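Local coordinates for FAD:protein FMN transferase (Vibrio cholerae, PDB 6NXI), which probably transfers the FMN moiety of FAD, with magnesium as cofactor, onto a threonine hydroxyl of a target flavoprotein, at residues Thr34-Val46 against Trp160-Ile174. Numbering follows the deposited sequence. Where two conformers were deposited one is given.
Sequences TLQTEIDRLLEEV and WGVDVVADYLQSQGI
Tyr168 enters helix 34-46 as a knob, its ring seated among Leu35, Glu38, Ile39 and Leu42, where side-chain packing is tight; Leu42 CD1 lies 3.6 Å from Tyr168 CB. Glu38 suits this border between the packed ring and solvent: its CG covers one ring face in a CH-pi contact, 3.8 Å from the ring centroid, with CB near the hydroxyl end, while the chain, bent at chi2 (57°), turns the carboxylate away toward Arg41, which in one of its two conformers grips both oxygens side-on with NE and NH2. That salt bridge and the exposed Thr34 mark the looser, solvent side.

The helices run roughly antiparallel, 150° between their directions, their backbones closest at Gly161 and Val165. Gly161, lacking a side chain, admits Leu43 CD2 to 4.0 Å from its CA, and the same methyl meets Val165 CG2 at 3.8 Å. Beyond the Schellman turn at Gly173, Ile174 and Leu35 meet tip to tip, CD1 to CD1 at 3.7 Å.

Val46 approaches the bound FAD and touches Trp160, which also packs on helix 75-90. Ile39 and Val165 rest on Ile21 of strand 17-24, and Leu43 on Ile181 of strand 177-181, joining both helices to the eight-stranded sheet.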
ATOM      1  N   THR A  34      11.294  15.426  20.130  1.00 25.75           N
ATOM      2  CA  THR A  34      11.198  16.400  19.015  1.00 25.30           C
ATOM      3  C   THR A  34      10.827  15.642  17.731  1.00 24.91           C
ATOM      4  O   THR A  34       9.933  16.067  16.997  1.00 24.81           O
ATOM      5  CB  THR A  34      12.513  17.151  18.820  1.00 28.09           C
ATOM      6  OG1 THR A  34      12.733  17.891  20.025  1.00 31.32           O
ATOM      7  CG2 THR A  34      12.492  18.080  17.620  1.00 29.13           C
ATOM      8  N   LEU A  35      11.543  14.558  17.460  1.00 24.31           N
ATOM      9  CA  LEU A  35      11.309  13.776  16.225  1.00 22.31           C
ATOM     10  C   LEU A  35       9.905  13.199  16.241  1.00 22.58           C
ATOM     11  O   LEU A  35       9.244  13.226  15.177  1.00 23.12           O
ATOM     12  CB  LEU A  35      12.340  12.648  16.120  1.00 22.89           C
ATOM     13  CG  LEU A  35      13.780  13.101  15.927  1.00 24.96           C
ATOM     14  CD1 LEU A  35      14.721  11.913  16.118  1.00 26.09           C
ATOM     15  CD2 LEU A  35      13.987  13.730  14.565  1.00 25.97           C
ATOM     16  N   GLN A  36       9.461  12.586  17.339  1.00 23.36           N
ATOM     17  CA  GLN A  36       8.140  11.924  17.331  1.00 22.72           C
ATOM     18  C   GLN A  36       7.035  12.955  17.150  1.00 22.38           C
ATOM     19  O   GLN A  36       6.029  12.688  16.504  1.00 22.69           O
ATOM     20  CB  GLN A  36       7.878  11.153  18.620  1.00 24.52           C
ATOM     21  CG  GLN A  36       6.640  10.269  18.537  1.00 25.49           C
ATOM     22  CD  GLN A  36       6.713   9.099  19.492  1.00 27.31           C
ATOM     23  OE1 GLN A  36       7.302   9.204  20.559  1.00 30.00           O
ATOM     24  NE2 GLN A  36       6.057   8.006  19.147  1.00 28.65           N
ATOM     25  N   THR A  37       7.243  14.129  17.730  1.00 23.49           N
ATOM     26  CA  THR A  37       6.229  15.198  17.619  1.00 23.83           C
ATOM     27  C   THR A  37       6.022  15.557  16.141  1.00 22.88           C
ATOM     28  O   THR A  37       4.863  15.702  15.703  1.00 24.63           O
ATOM     29  CB  THR A  37       6.636  16.405  18.472  1.00 26.28           C
ATOM     30  OG1 THR A  37       6.617  16.083  19.868  1.00 26.94           O
ATOM     31  CG2 THR A  37       5.667  17.540  18.233  1.00 27.22           C
ATOM     32  N   GLU A  38       7.083  15.692  15.370  1.00 22.58           N
ATOM     33  CA  GLU A  38       6.944  16.066  13.947  1.00 22.96           C
ATOM     34  C   GLU A  38       6.437  14.866  13.153  1.00 22.25           C
ATOM     35  O   GLU A  38       5.639  15.032  12.254  1.00 21.98           O
ATOM     36  CB  GLU A  38       8.254  16.594  13.398  1.00 23.99           C
ATOM     37  CG  GLU A  38       8.114  17.087  11.976  1.00 24.76           C
ATOM     38  CD  GLU A  38       7.090  18.167  11.698  1.00 25.14           C
ATOM     39  OE1 GLU A  38       6.504  18.776  12.640  1.00 28.19           O
ATOM     40  OE2 GLU A  38       6.867  18.409  10.516  1.00 29.73           O
ATOM     41  N   ILE A  39       6.911  13.669  13.489  1.00 20.49           N
ATOM     42  CA  ILE A  39       6.426  12.459  12.785  1.00 21.33           C
ATOM     43  C   ILE A  39       4.917  12.360  12.971  1.00 22.32           C
ATOM     44  O   ILE A  39       4.200  12.106  12.007  1.00 21.85           O
ATOM     45  CB  ILE A  39       7.154  11.211  13.313  1.00 20.50           C
ATOM     46  CG1 ILE A  39       8.597  11.239  12.812  1.00 20.87           C
ATOM     47  CG2 ILE A  39       6.390   9.955  12.899  1.00 20.79           C
ATOM     48  CD1 ILE A  39       9.487  10.284  13.578  1.00 21.78           C
ATOM     49  N   ASP A  40       4.420  12.531  14.188  1.00 22.86           N
ATOM     50  CA  ASP A  40       2.958  12.499  14.433  1.00 23.16           C
ATOM     51  C   ASP A  40       2.260  13.588  13.604  1.00 22.06           C
ATOM     52  O   ASP A  40       1.195  13.317  13.071  1.00 22.78           O
ATOM     53  CB  ASP A  40       2.646  12.555  15.919  1.00 25.01           C
ATOM     54  CG  ASP A  40       2.979  11.248  16.617  1.00 26.63           C
ATOM     55  OD1 ASP A  40       2.920  10.203  15.936  1.00 28.43           O
ATOM     56  OD2 ASP A  40       3.253  11.295  17.828  1.00 28.50           O
ATOM     57  N   ARG A  41       2.804  14.794  13.520  1.00 23.11           N
ATOM     58  CA  ARG A  41       2.167  15.889  12.734  0.60 24.06           C
ATOM     59  C   ARG A  41       2.107  15.505  11.246  1.00 23.50           C
ATOM     60  O   ARG A  41       1.039  15.785  10.554  1.00 23.18           O
ATOM     61  CB  ARG A  41       2.945  17.192  12.941  0.60 26.06           C
ATOM     62  CG  ARG A  41       2.205  18.429  12.442  0.60 28.17           C
ATOM     63  CD  ARG A  41       3.101  19.639  12.257  0.60 30.95           C
ATOM     64  NE  ARG A  41       4.033  19.442  11.163  0.60 31.60           N
ATOM     65  CZ  ARG A  41       3.731  19.511   9.874  0.60 33.30           C
ATOM     66  NH1 ARG A  41       2.532  19.905   9.484  0.60 35.11           N
ATOM     67  NH2 ARG A  41       4.659  19.251   8.977  0.60 33.24           N
ATOM     68  N   LEU A  42       3.199  14.931  10.718  1.00 22.11           N
ATOM     69  CA  LEU A  42       3.280  14.586   9.276  1.00 21.37           C
ATOM     70  C   LEU A  42       2.234  13.504   9.022  1.00 20.41           C
ATOM     71  O   LEU A  42       1.608  13.558   7.989  1.00 20.22           O
ATOM     72  CB  LEU A  42       4.704  14.161   8.917  1.00 22.15           C
ATOM     73  CG  LEU A  42       5.724  15.295   8.877  1.00 21.92           C
ATOM     74  CD1 LEU A  42       7.129  14.740   8.911  1.00 21.82           C
ATOM     75  CD2 LEU A  42       5.535  16.147   7.633  1.00 23.44           C
ATOM     76  N   LEU A  43       2.152  12.508   9.892  1.00 21.36           N
ATOM     77  CA  LEU A  43       1.209  11.392   9.628  1.00 20.57           C
ATOM     78  C   LEU A  43      -0.252  11.855   9.797  1.00 21.82           C
ATOM     79  O   LEU A  43      -1.129  11.378   9.037  1.00 21.32           O
ATOM     80  CB  LEU A  43       1.583  10.202  10.510  1.00 22.09           C
ATOM     81  CG  LEU A  43       2.880   9.529  10.117  1.00 22.05           C
ATOM     82  CD1 LEU A  43       3.234   8.449  11.134  1.00 22.94           C
ATOM     83  CD2 LEU A  43       2.818   8.964   8.715  1.00 22.72           C
ATOM     84  N   GLU A  44      -0.532  12.713  10.767  1.00 21.75           N
ATOM     85  CA  GLU A  44      -1.874  13.320  10.921  1.00 22.80           C
ATOM     86  C   GLU A  44      -2.223  14.089   9.656  1.00 23.19           C
ATOM     87  O   GLU A  44      -3.329  13.959   9.214  1.00 23.53           O
ATOM     88  CB  GLU A  44      -1.936  14.178  12.178  1.00 25.11           C
ATOM     89  CG  GLU A  44      -2.191  13.303  13.383  1.00 26.65           C
ATOM     90  CD  GLU A  44      -3.548  12.644  13.266  1.00 26.48           C
ATOM     91  OE1 GLU A  44      -3.615  11.419  13.026  1.00 28.64           O
ATOM     92  OE2 GLU A  44      -4.558  13.387  13.353  1.00 29.50           O
ATOM     93  N   GLU A  45      -1.274  14.827   9.076  1.00 22.81           N
ATOM     94  CA  GLU A  45      -1.515  15.502   7.776  1.00 22.71           C
ATOM     95  C   GLU A  45      -1.883  14.475   6.690  1.00 22.02           C
ATOM     96  O   GLU A  45      -2.738  14.742   5.876  1.00 20.76           O
ATOM     97  CB  GLU A  45      -0.300  16.337   7.400  1.00 25.25           C
ATOM     98  CG  GLU A  45      -0.454  17.115   6.099  1.00 26.88           C
ATOM     99  CD  GLU A  45       0.733  18.044   5.878  1.00 29.01           C
ATOM    100  OE1 GLU A  45       1.888  17.552   5.906  1.00 27.96           O
ATOM    101  OE2 GLU A  45       0.489  19.286   5.738  1.00 30.79           O
ATOM    102  N   VAL A  46      -1.154  13.359   6.595  1.00 20.05           N
ATOM    103  CA  VAL A  46      -1.490  12.360   5.548  1.00 20.15           C
ATOM    104  C   VAL A  46      -2.945  11.930   5.753  1.00 20.42           C
ATOM    105  O   VAL A  46      -3.668  11.721   4.755  1.00 20.62           O
ATOM    106  CB  VAL A  46      -0.535  11.166   5.612  1.00 18.65           C
ATOM    107  CG1 VAL A  46      -0.998  10.083   4.679  1.00 19.57           C
ATOM    108  CG2 VAL A  46       0.918  11.527   5.289  1.00 19.02           C
ATOM    109  N   TRP A 160       3.005   6.172   1.038  1.00 19.06           N
ATOM    110  CA  TRP A 160       3.286   7.626   1.010  1.00 19.89           C
ATOM    111  C   TRP A 160       3.698   8.090   2.409  1.00 19.62           C
ATOM    112  O   TRP A 160       4.732   8.821   2.501  1.00 19.41           O
ATOM    113  CB  TRP A 160       2.057   8.409   0.508  1.00 20.03           C
ATOM    114  CG  TRP A 160       2.283   9.889   0.596  1.00 20.37           C
ATOM    115  CD1 TRP A 160       1.705  10.726   1.495  1.00 21.73           C
ATOM    116  CD2 TRP A 160       3.120  10.717  -0.247  1.00 22.73           C
ATOM    117  NE1 TRP A 160       2.137  12.009   1.287  1.00 21.46           N
ATOM    118  CE2 TRP A 160       3.016  12.033   0.245  1.00 22.16           C
ATOM    119  CE3 TRP A 160       3.949  10.482  -1.348  1.00 23.32           C
ATOM    120  CZ2 TRP A 160       3.710  13.087  -0.335  1.00 22.34           C
ATOM    121  CZ3 TRP A 160       4.650  11.512  -1.919  1.00 24.82           C
ATOM    122  CH2 TRP A 160       4.541  12.809  -1.398  1.00 24.65           C
ATOM    123  N   GLY A 161       2.948   7.723   3.466  1.00 19.63           N
ATOM    124  CA  GLY A 161       3.300   8.161   4.845  1.00 19.10           C
ATOM    125  C   GLY A 161       4.715   7.664   5.203  1.00 19.54           C
ATOM    126  O   GLY A 161       5.501   8.410   5.790  1.00 19.97           O
ATOM    127  N   VAL A 162       5.057   6.444   4.793  1.00 19.32           N
ATOM    128  CA  VAL A 162       6.400   5.870   5.057  1.00 19.49           C
ATOM    129  C   VAL A 162       7.466   6.736   4.390  1.00 18.50           C
ATOM    130  O   VAL A 162       8.422   7.150   5.065  1.00 19.44           O
ATOM    131  CB  VAL A 162       6.512   4.414   4.607  1.00 20.08           C
ATOM    132  CG1 VAL A 162       7.972   3.960   4.608  1.00 20.34           C
ATOM    133  CG2 VAL A 162       5.621   3.514   5.456  1.00 20.59           C
ATOM    134  N   ASP A 163       7.212   7.145   3.135  1.00 18.00           N
ATOM    135  CA  ASP A 163       8.168   7.998   2.402  1.00 18.77           C
ATOM    136  C   ASP A 163       8.269   9.353   3.079  1.00 18.26           C
ATOM    137  O   ASP A 163       9.397   9.926   3.138  1.00 17.70           O
ATOM    138  CB  ASP A 163       7.752   8.130   0.944  1.00 19.11           C
ATOM    139  CG  ASP A 163       7.936   6.898   0.091  1.00 20.82           C
ATOM    140  OD1 ASP A 163       8.794   6.038   0.422  1.00 20.38           O
ATOM    141  OD2 ASP A 163       7.261   6.822  -0.934  1.00 21.54           O
ATOM    142  N   VAL A 164       7.140   9.943   3.459  1.00 18.40           N
ATOM    143  CA  VAL A 164       7.141  11.277   4.131  1.00 19.23           C
ATOM    144  C   VAL A 164       7.988  11.220   5.412  1.00 20.40           C
ATOM    145  O   VAL A 164       8.853  12.106   5.617  1.00 20.18           O
ATOM    146  CB  VAL A 164       5.700  11.741   4.407  1.00 20.50           C
ATOM    147  CG1 VAL A 164       5.674  12.883   5.391  1.00 21.16           C
ATOM    148  CG2 VAL A 164       5.012  12.078   3.092  1.00 20.26           C
ATOM    149  N   VAL A 165       7.813  10.191   6.210  1.00 19.25           N
ATOM    150  CA  VAL A 165       8.600  10.054   7.470  1.00 20.06           C
ATOM    151  C   VAL A 165      10.087   9.797   7.165  1.00 19.19           C
ATOM    152  O   VAL A 165      10.970  10.394   7.847  1.00 20.80           O
ATOM    153  CB  VAL A 165       7.981   8.999   8.380  1.00 20.42           C
ATOM    154  CG1 VAL A 165       8.901   8.615   9.520  1.00 21.17           C
ATOM    155  CG2 VAL A 165       6.580   9.423   8.830  1.00 20.93           C
ATOM    156  N   ALA A 166      10.389   8.947   6.196  1.00 19.67           N
ATOM    157  CA  ALA A 166      11.791   8.612   5.804  1.00 20.66           C
ATOM    158  C   ALA A 166      12.463   9.910   5.367  1.00 21.08           C
ATOM    159  O   ALA A 166      13.598  10.212   5.814  1.00 21.40           O
ATOM    160  CB  ALA A 166      11.843   7.522   4.768  1.00 19.97           C
ATOM    161  N   ASP A 167      11.769  10.738   4.574  1.00 22.29           N
ATOM    162  CA  ASP A 167      12.381  12.015   4.123  0.60 22.91           C
ATOM    163  C   ASP A 167      12.575  12.961   5.296  1.00 22.89           C
ATOM    164  O   ASP A 167      13.607  13.666   5.302  1.00 22.83           O
ATOM    165  CB  ASP A 167      11.533  12.718   3.071  0.60 25.57           C
ATOM    166  CG  ASP A 167      11.490  12.005   1.740  0.60 27.12           C
ATOM    167  OD1 ASP A 167      12.238  11.035   1.539  0.60 31.37           O
ATOM    168  OD2 ASP A 167      10.709  12.449   0.901  0.60 31.82           O
ATOM    169  N   TYR A 168      11.658  12.989   6.249  1.00 21.88           N
ATOM    170  CA  TYR A 168      11.810  13.803   7.475  1.00 22.40           C
ATOM    171  C   TYR A 168      13.056  13.334   8.244  1.00 21.50           C
ATOM    172  O   TYR A 168      13.869  14.185   8.727  1.00 22.64           O
ATOM    173  CB  TYR A 168      10.552  13.778   8.348  1.00 22.53           C
ATOM    174  CG  TYR A 168      10.794  14.415   9.694  1.00 22.46           C
ATOM    175  CD1 TYR A 168      11.053  15.763   9.798  1.00 23.69           C
ATOM    176  CD2 TYR A 168      10.866  13.681  10.870  1.00 22.64           C
ATOM    177  CE1 TYR A 168      11.273  16.370  11.012  1.00 24.28           C
ATOM    178  CE2 TYR A 168      11.128  14.271  12.093  1.00 23.31           C
ATOM    179  CZ  TYR A 168      11.361  15.627  12.171  1.00 23.51           C
ATOM    180  OH  TYR A 168      11.617  16.176  13.393  1.00 25.23           O
ATOM    181  N   LEU A 169      13.226  12.029   8.422  1.00 20.73           N
ATOM    182  CA  LEU A 169      14.387  11.553   9.208  1.00 20.90           C
ATOM    183  C   LEU A 169      15.675  12.003   8.500  1.00 22.08           C
ATOM    184  O   LEU A 169      16.592  12.464   9.194  1.00 23.66           O
ATOM    185  CB  LEU A 169      14.319  10.052   9.405  1.00 21.34           C
ATOM    186  CG  LEU A 169      13.184   9.553  10.288  1.00 21.39           C
ATOM    187  CD1 LEU A 169      13.248   8.029  10.345  1.00 23.17           C
ATOM    188  CD2 LEU A 169      13.280  10.122  11.701  1.00 22.17           C
ATOM    189  N   GLN A 170      15.731  11.874   7.181  1.00 21.89           N
ATOM    190  CA  GLN A 170      16.911  12.341   6.394  1.00 24.31           C
ATOM    191  C   GLN A 170      17.122  13.833   6.625  1.00 24.37           C
ATOM    192  O   GLN A 170      18.292  14.267   6.787  1.00 24.50           O
ATOM    193  CB  GLN A 170      16.682  11.967   4.940  1.00 24.80           C
ATOM    194  CG  GLN A 170      16.812  10.479   4.744  1.00 26.63           C
ATOM    195  CD  GLN A 170      16.651   9.994   3.329  1.00 29.48           C
ATOM    196  OE1 GLN A 170      16.586   8.786   3.118  1.00 29.18           O
ATOM    197  NE2 GLN A 170      16.602  10.928   2.365  1.00 29.07           N
ATOM    198  N   SER A 171      16.045  14.635   6.604  1.00 24.36           N
ATOM    199  CA  SER A 171      16.113  16.105   6.783  1.00 24.64           C
ATOM    200  C   SER A 171      16.726  16.401   8.151  1.00 26.21           C
ATOM    201  O   SER A 171      17.365  17.457   8.313  1.00 24.91           O
ATOM    202  CB  SER A 171      14.755  16.753   6.618  1.00 24.76           C
ATOM    203  OG  SER A 171      14.010  16.710   7.830  1.00 24.84           O
ATOM    204  N   GLN A 172      16.599  15.487   9.114  1.00 24.48           N
ATOM    205  CA  GLN A 172      17.133  15.661  10.495  1.00 25.26           C
ATOM    206  C   GLN A 172      18.528  15.017  10.633  1.00 24.48           C
ATOM    207  O   GLN A 172      19.044  14.983  11.789  1.00 25.87           O
ATOM    208  CB  GLN A 172      16.103  15.057  11.463  1.00 25.75           C
ATOM    209  CG  GLN A 172      14.825  15.876  11.584  1.00 26.15           C
ATOM    210  CD  GLN A 172      15.065  17.220  12.222  1.00 29.23           C
ATOM    211  OE1 GLN A 172      15.751  17.315  13.216  1.00 29.53           O
ATOM    212  NE2 GLN A 172      14.514  18.278  11.647  1.00 30.46           N
ATOM    213  N   GLY A 173      19.146  14.545   9.543  1.00 23.42           N
ATOM    214  CA  GLY A 173      20.517  13.995   9.540  1.00 24.97           C
ATOM    215  C   GLY A 173      20.562  12.613  10.133  1.00 25.25           C
ATOM    216  O   GLY A 173      21.635  12.182  10.561  1.00 26.32           O
ATOM    217  N   ILE A 174      19.453  11.872  10.009  1.00 23.63           N
ATOM    218  CA  ILE A 174      19.399  10.450  10.443  1.00 23.85           C
ATOM    219  C   ILE A 174      19.524   9.556   9.207  1.00 24.82           C
ATOM    220  O   ILE A 174      18.595   9.542   8.400  1.00 27.00           O
ATOM    221  CB  ILE A 174      18.108  10.185  11.235  1.00 23.26           C
ATOM    222  CG1 ILE A 174      18.059  11.070  12.477  1.00 24.20           C
ATOM    223  CG2 ILE A 174      17.907   8.722  11.604  1.00 24.83           C
ATOM    224  CD1 ILE A 174      16.695  11.152  13.072  1.00 24.67           C
TER